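Local coordinates for protein aldehyde dehydrogenase (Trypanosoma brucei, PDB 5MYP) that probably oxidises aldehydes to carboxylic acids with NAD+ as the electron acceptor, as a glycosomal member of the aldehyde dehydrogenase family, at residues M240-W249 with L275-M286. Numbering follows the deposited sequence.
Sequences MKVVAERIMW and LVDALAEARKAM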
ATOM      1  N   MET A 240      36.416  17.426  -2.973  1.00 23.99           N
ATOM      2  CA  MET A 240      35.596  18.388  -2.226  1.00 23.87           C
ATOM      3  C   MET A 240      34.897  19.420  -3.117  1.00 23.61           C
ATOM      4  O   MET A 240      33.808  19.883  -2.777  1.00 23.21           O
ATOM      5  CB  MET A 240      36.437  19.086  -1.143  1.00 24.21           C
ATOM      6  CG  MET A 240      35.641  19.820  -0.067  1.00 24.44           C
ATOM      7  SD  MET A 240      34.471  18.794   0.848  1.00 24.38           S
ATOM      8  CE  MET A 240      35.537  17.597   1.647  1.00 24.59           C
ATOM      9  N   LYS A 241      35.504  19.762  -4.255  1.00 23.38           N
ATOM     10  CA  LYS A 241      34.870  20.673  -5.216  1.00 23.23           C
ATOM     11  C   LYS A 241      33.612  20.057  -5.834  1.00 22.17           C
ATOM     12  O   LYS A 241      32.582  20.727  -5.937  1.00 21.82           O
ATOM     13  CB  LYS A 241      35.848  21.085  -6.322  1.00 24.29           C
ATOM     14  CG  LYS A 241      35.385  22.300  -7.112  1.00 25.31           C
ATOM     15  CD  LYS A 241      36.493  22.885  -7.986  1.00 26.29           C
ATOM     16  CE  LYS A 241      36.452  22.338  -9.400  1.00 26.90           C
ATOM     17  NZ  LYS A 241      35.446  23.044 -10.241  1.00 27.72           N
ATOM     18  N   VAL A 242      33.700  18.787  -6.229  1.00 21.01           N
ATOM     19  CA  VAL A 242      32.558  18.069  -6.810  1.00 20.39           C
ATOM     20  C   VAL A 242      31.483  17.797  -5.742  1.00 19.61           C
ATOM     21  O   VAL A 242      30.287  17.902  -6.030  1.00 19.72           O
ATOM     22  CB  VAL A 242      32.989  16.750  -7.499  1.00 20.34           C
ATOM     23  CG1 VAL A 242      31.775  15.952  -7.975  1.00 20.43           C
ATOM     24  CG2 VAL A 242      33.925  17.042  -8.665  1.00 20.46           C
ATOM     25  N   VAL A 243      31.918  17.455  -4.527  1.00 18.78           N
ATOM     26  CA  VAL A 243      31.013  17.284  -3.381  1.00 18.67           C
ATOM     27  C   VAL A 243      30.177  18.552  -3.187  1.00 18.18           C
ATOM     28  O   VAL A 243      28.949  18.485  -3.116  1.00 18.03           O
ATOM     29  CB  VAL A 243      31.784  16.957  -2.069  1.00 18.62           C
ATOM     30  CG1 VAL A 243      30.877  17.046  -0.840  1.00 18.71           C
ATOM     31  CG2 VAL A 243      32.427  15.576  -2.141  1.00 18.64           C
ATOM     32  N   ALA A 244      30.855  19.695  -3.127  1.00 17.65           N
ATOM     33  CA  ALA A 244      30.207  20.986  -2.879  1.00 17.74           C
ATOM     34  C   ALA A 244      29.314  21.433  -4.036  1.00 17.84           C
ATOM     35  O   ALA A 244      28.244  22.004  -3.811  1.00 17.19           O
ATOM     36  CB  ALA A 244      31.252  22.051  -2.577  1.00 17.95           C
ATOM     37  N   GLU A 245      29.762  21.183  -5.267  1.00 17.75           N
ATOM     38  CA  GLU A 245      28.974  21.524  -6.453  1.00 18.08           C
ATOM     39  C   GLU A 245      27.653  20.753  -6.514  1.00 17.38           C
ATOM     40  O   GLU A 245      26.614  21.331  -6.831  1.00 16.70           O
ATOM     41  CB  GLU A 245      29.789  21.306  -7.732  1.00 19.14           C
ATOM     42  CG  GLU A 245      30.806  22.420  -7.977  1.00 20.15           C
ATOM     43  CD  GLU A 245      31.827  22.099  -9.057  1.00 21.37           C
ATOM     44  OE1 GLU A 245      32.002  20.912  -9.419  1.00 22.64           O
ATOM     45  OE2 GLU A 245      32.470  23.054  -9.542  1.00 22.45           O
ATOM     46  N   ARG A 246      27.698  19.464  -6.187  1.00 16.78           N
ATOM     47  CA  ARG A 246      26.494  18.629  -6.195  1.00 16.57           C
ATOM     48  C   ARG A 246      25.512  19.033  -5.090  1.00 16.13           C
ATOM     49  O   ARG A 246      24.317  19.180  -5.353  1.00 15.47           O
ATOM     50  CB  ARG A 246      26.861  17.146  -6.114  1.00 16.70           C
ATOM     51  CG  ARG A 246      27.506  16.663  -7.404  1.00 16.95           C
ATOM     52  CD  ARG A 246      28.079  15.261  -7.324  1.00 17.15           C
ATOM     53  NE  ARG A 246      28.713  14.902  -8.597  1.00 17.32           N
ATOM     54  CZ  ARG A 246      29.202  13.702  -8.911  1.00 17.62           C
ATOM     55  NH1 ARG A 246      29.146  12.685  -8.054  1.00 17.45           N
ATOM     56  NH2 ARG A 246      29.762  13.516 -10.106  1.00 18.03           N
ATOM     57  N   ILE A 247      26.027  19.243  -3.877  1.00 15.71           N
ATOM     58  CA  ILE A 247      25.196  19.682  -2.744  1.00 15.84           C
ATOM     59  C   ILE A 247      24.571  21.050  -3.036  1.00 15.98           C
ATOM     60  O   ILE A 247      23.365  21.231  -2.863  1.00 16.03           O
ATOM     61  CB  ILE A 247      25.996  19.735  -1.415  1.00 15.61           C
ATOM     62  CG1 ILE A 247      26.403  18.323  -0.983  1.00 15.54           C
ATOM     63  CG2 ILE A 247      25.180  20.398  -0.300  1.00 15.74           C
ATOM     64  CD1 ILE A 247      27.479  18.268   0.084  1.00 15.64           C
ATOM     65  N   MET A 248      25.393  21.998  -3.488  1.00 16.22           N
ATOM     66  CA  MET A 248      24.936  23.365  -3.741  1.00 16.42           C
ATOM     67  C   MET A 248      23.923  23.423  -4.886  1.00 16.32           C
ATOM     68  O   MET A 248      22.950  24.171  -4.804  1.00 15.84           O
ATOM     69  CB  MET A 248      26.132  24.293  -4.013  1.00 16.61           C
ATOM     70  CG  MET A 248      25.803  25.772  -4.173  1.00 16.91           C
ATOM     71  SD  MET A 248      24.789  26.508  -2.867  1.00 17.24           S
ATOM     72  CE  MET A 248      25.803  26.194  -1.428  1.00 17.16           C
ATOM     73  N   TRP A 249      24.141  22.631  -5.936  1.00 16.60           N
ATOM     74  CA  TRP A 249      23.165  22.527  -7.031  1.00 16.82           C
ATOM     75  C   TRP A 249      21.797  22.064  -6.514  1.00 16.54           C
ATOM     76  O   TRP A 249      20.777  22.676  -6.823  1.00 16.27           O
ATOM     77  CB  TRP A 249      23.649  21.579  -8.142  1.00 17.15           C
ATOM     78  CG  TRP A 249      22.544  21.217  -9.094  1.00 17.38           C
ATOM     79  CD1 TRP A 249      22.017  22.003 -10.075  1.00 17.65           C
ATOM     80  CD2 TRP A 249      21.801  19.996  -9.116  1.00 17.63           C
ATOM     81  NE1 TRP A 249      21.000  21.342 -10.720  1.00 17.73           N
ATOM     82  CE2 TRP A 249      20.845  20.106 -10.150  1.00 17.69           C
ATOM     83  CE3 TRP A 249      21.849  18.817  -8.363  1.00 17.68           C
ATOM     84  CZ2 TRP A 249      19.950  19.078 -10.454  1.00 17.68           C
ATOM     85  CZ3 TRP A 249      20.955  17.795  -8.666  1.00 17.72           C
ATOM     86  CH2 TRP A 249      20.021  17.932  -9.705  1.00 17.62           C
ATOM     87  N   LEU A 275      34.812  22.034   3.458  1.00 17.94           N
ATOM     88  CA  LEU A 275      33.479  21.881   2.868  1.00 18.03           C
ATOM     89  C   LEU A 275      32.770  23.224   2.737  1.00 17.95           C
ATOM     90  O   LEU A 275      32.248  23.547   1.673  1.00 17.48           O
ATOM     91  CB  LEU A 275      32.611  20.917   3.686  1.00 18.19           C
ATOM     92  CG  LEU A 275      31.161  20.714   3.223  1.00 18.13           C
ATOM     93  CD1 LEU A 275      31.091  20.252   1.776  1.00 18.23           C
ATOM     94  CD2 LEU A 275      30.454  19.732   4.138  1.00 18.25           C
ATOM     95  N   VAL A 276      32.760  23.994   3.822  1.00 18.34           N
ATOM     96  CA  VAL A 276      32.073  25.291   3.848  1.00 18.62           C
ATOM     97  C   VAL A 276      32.681  26.246   2.814  1.00 18.86           C
ATOM     98  O   VAL A 276      31.951  26.914   2.086  1.00 18.58           O
ATOM     99  CB  VAL A 276      32.069  25.903   5.270  1.00 18.57           C
ATOM    100  CG1 VAL A 276      31.610  27.354   5.261  1.00 18.67           C
ATOM    101  CG2 VAL A 276      31.182  25.072   6.196  1.00 18.73           C
ATOM    102  N   ASP A 277      34.010  26.289   2.745  1.00 19.33           N
ATOM    103  CA  ASP A 277      34.708  27.084   1.726  1.00 19.55           C
ATOM    104  C   ASP A 277      34.363  26.626   0.308  1.00 19.07           C
ATOM    105  O   ASP A 277      34.117  27.457  -0.565  1.00 18.54           O
ATOM    106  CB  ASP A 277      36.229  27.031   1.927  1.00 20.24           C
ATOM    107  CG  ASP A 277      36.697  27.807   3.158  1.00 21.01           C
ATOM    108  OD1 ASP A 277      35.868  28.411   3.876  1.00 21.18           O
ATOM    109  OD2 ASP A 277      37.921  27.816   3.405  1.00 21.65           O
ATOM    110  N   ALA A 278      34.340  25.311   0.088  1.00 18.51           N
ATOM    111  CA  ALA A 278      33.983  24.746  -1.218  1.00 18.53           C
ATOM    112  C   ALA A 278      32.536  25.061  -1.608  1.00 18.16           C
ATOM    113  O   ALA A 278      32.263  25.394  -2.762  1.00 18.08           O
ATOM    114  CB  ALA A 278      34.225  23.244  -1.240  1.00 18.62           C
ATOM    115  N   LEU A 279      31.617  24.957  -0.649  1.00 18.24           N
ATOM    116  CA  LEU A 279      30.211  25.349  -0.867  1.00 18.24           C
ATOM    117  C   LEU A 279      30.078  26.827  -1.243  1.00 18.21           C
ATOM    118  O   LEU A 279      29.289  27.174  -2.124  1.00 17.90           O
ATOM    119  CB  LEU A 279      29.351  25.035   0.368  1.00 18.37           C
ATOM    120  CG  LEU A 279      29.043  23.552   0.633  1.00 18.57           C
ATOM    121  CD1 LEU A 279      28.495  23.342   2.037  1.00 18.64           C
ATOM    122  CD2 LEU A 279      28.067  23.007  -0.399  1.00 18.76           C
ATOM    123  N   ALA A 280      30.854  27.683  -0.578  1.00 18.41           N
ATOM    124  CA  ALA A 280      30.887  29.117  -0.894  1.00 18.72           C
ATOM    125  C   ALA A 280      31.345  29.366  -2.329  1.00 18.97           C
ATOM    126  O   ALA A 280      30.733  30.157  -3.042  1.00 19.05           O
ATOM    127  CB  ALA A 280      31.785  29.872   0.081  1.00 18.88           C
ATOM    128  N   GLU A 281      32.406  28.680  -2.749  1.00 19.34           N
ATOM    129  CA  GLU A 281      32.906  28.799  -4.124  1.00 19.77           C
ATOM    130  C   GLU A 281      31.895  28.303  -5.152  1.00 18.96           C
ATOM    131  O   GLU A 281      31.685  28.962  -6.171  1.00 18.47           O
ATOM    132  CB  GLU A 281      34.247  28.065  -4.305  1.00 20.86           C
ATOM    133  CG  GLU A 281      35.422  28.699  -3.566  1.00 22.35           C
ATOM    134  CD  GLU A 281      35.623  30.168  -3.908  1.00 23.78           C
ATOM    135  OE1 GLU A 281      35.654  30.503  -5.115  1.00 25.58           O
ATOM    136  OE2 GLU A 281      35.738  30.993  -2.972  1.00 25.19           O
ATOM    137  N   ALA A 282      31.268  27.156  -4.876  1.00 18.35           N
ATOM    138  CA  ALA A 282      30.215  26.617  -5.743  1.00 17.91           C
ATOM    139  C   ALA A 282      29.043  27.592  -5.898  1.00 17.78           C
ATOM    140  O   ALA A 282      28.538  27.786  -7.007  1.00 17.50           O
ATOM    141  CB  ALA A 282      29.721  25.278  -5.212  1.00 17.86           C
ATOM    142  N   ARG A 283      28.632  28.208  -4.788  1.00 17.76           N
ATOM    143  CA  ARG A 283      27.536  29.186  -4.790  1.00 18.07           C
ATOM    144  C   ARG A 283      27.832  30.395  -5.683  1.00 18.93           C
ATOM    145  O   ARG A 283      26.974  30.807  -6.470  1.00 18.63           O
ATOM    146  CB  ARG A 283      27.232  29.663  -3.367  1.00 17.49           C
ATOM    147  CG  ARG A 283      25.927  30.427  -3.225  1.00 17.33           C
ATOM    148  CD  ARG A 283      25.757  30.968  -1.814  1.00 17.20           C
ATOM    149  NE  ARG A 283      26.546  32.188  -1.596  1.00 16.80           N
ATOM    150  CZ  ARG A 283      26.089  33.357  -1.133  1.00 16.66           C
ATOM    151  NH1 ARG A 283      26.933  34.380  -1.007  1.00 16.63           N
ATOM    152  NH2 ARG A 283      24.817  33.529  -0.777  1.00 16.45           N
ATOM    153  N   LYS A 284      29.034  30.959  -5.542  1.00 20.10           N
ATOM    154  CA  LYS A 284      29.482  32.090  -6.376  1.00 21.55           C
ATOM    155  C   LYS A 284      29.478  31.727  -7.854  1.00 21.16           C
ATOM    156  O   LYS A 284      28.988  32.499  -8.680  1.00 21.31           O
ATOM    157  CB  LYS A 284      30.897  32.545  -5.987  1.00 22.93           C
ATOM    158  CG  LYS A 284      30.995  33.233  -4.636  1.00 24.26           C
ATOM    159  CD  LYS A 284      32.444  33.526  -4.254  1.00 25.30           C
ATOM    160  CE  LYS A 284      32.652  33.515  -2.746  1.00 26.06           C
ATOM    161  NZ  LYS A 284      31.754  34.460  -2.026  1.00 26.97           N
ATOM    162  N   ALA A 285      30.027  30.557  -8.171  1.00 20.90           N
ATOM    163  CA  ALA A 285      30.075  30.051  -9.544  1.00 21.09           C
ATOM    164  C   ALA A 285      28.684  29.909 -10.173  1.00 21.20           C
ATOM    165  O   ALA A 285      28.467  30.357 -11.302  1.00 21.13           O
ATOM    166  CB  ALA A 285      30.805  28.718  -9.589  1.00 20.97           C
ATOM    167  N   MET A 286      27.743  29.323  -9.435  1.00 20.92           N
ATOM    168  CA  MET A 286      26.402  29.041  -9.969  1.00 21.34           C
ATOM    169  C   MET A 286      25.489  30.269 -10.071  1.00 21.63           C
ATOM    170  O   MET A 286      24.715  30.378 -11.019  1.00 21.35           O
ATOM    171  CB  MET A 286      25.718  27.943  -9.149  1.00 21.39           C
ATOM    172  CG  MET A 286      26.382  26.592  -9.319  1.00 21.30           C
ATOM    173  SD  MET A 286      25.614  25.280  -8.345  1.00 21.43           S
ATOM    174  CE  MET A 286      26.897  24.034  -8.416  1.00 21.38           C
TER
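Met248 drops its side chain as a knob into the hole between Leu279, Ala282, Arg283 and Met286. Its CG sets off anti to the backbone N (chi1 -175°), then the chain bends at chi2 and chi3, so that Met248 SD lies 4.0 Å from Arg283 CB and Met248 CE 3.7 Å from Leu279 O. Half-way along, small residues let the backbones close in: Ala244 CB is pressed to 3.5 Å from Ala278 CB, and the helix axes come within 8.2 Å at a crossing of -58°. These helices flank the parallel strands 229-232 and 264-268 in the Rossmann-like catalytic domain of the aldehyde dehydrogenase fold, the first helix lying on the β-α-β crossover between them. Leu279 CD2 lies against the Ala244 backbone, 3.6 Å from Ala244 O, and also meets Ile247 CG2. At one end Met240 SD lies 3.8 Å from Leu275 CD1, the two side chains crossing nearly at right angles. At the other, the extended chain of Met286 carries CE alongside Glu245 CB and Trp249 CB. Arg283 leads away to a salt bridge with Glu339, while Trp249 reaches the second subunit, with a cation-pi contact to Arg473 and an edge-to-face one to Phe474 of that chain.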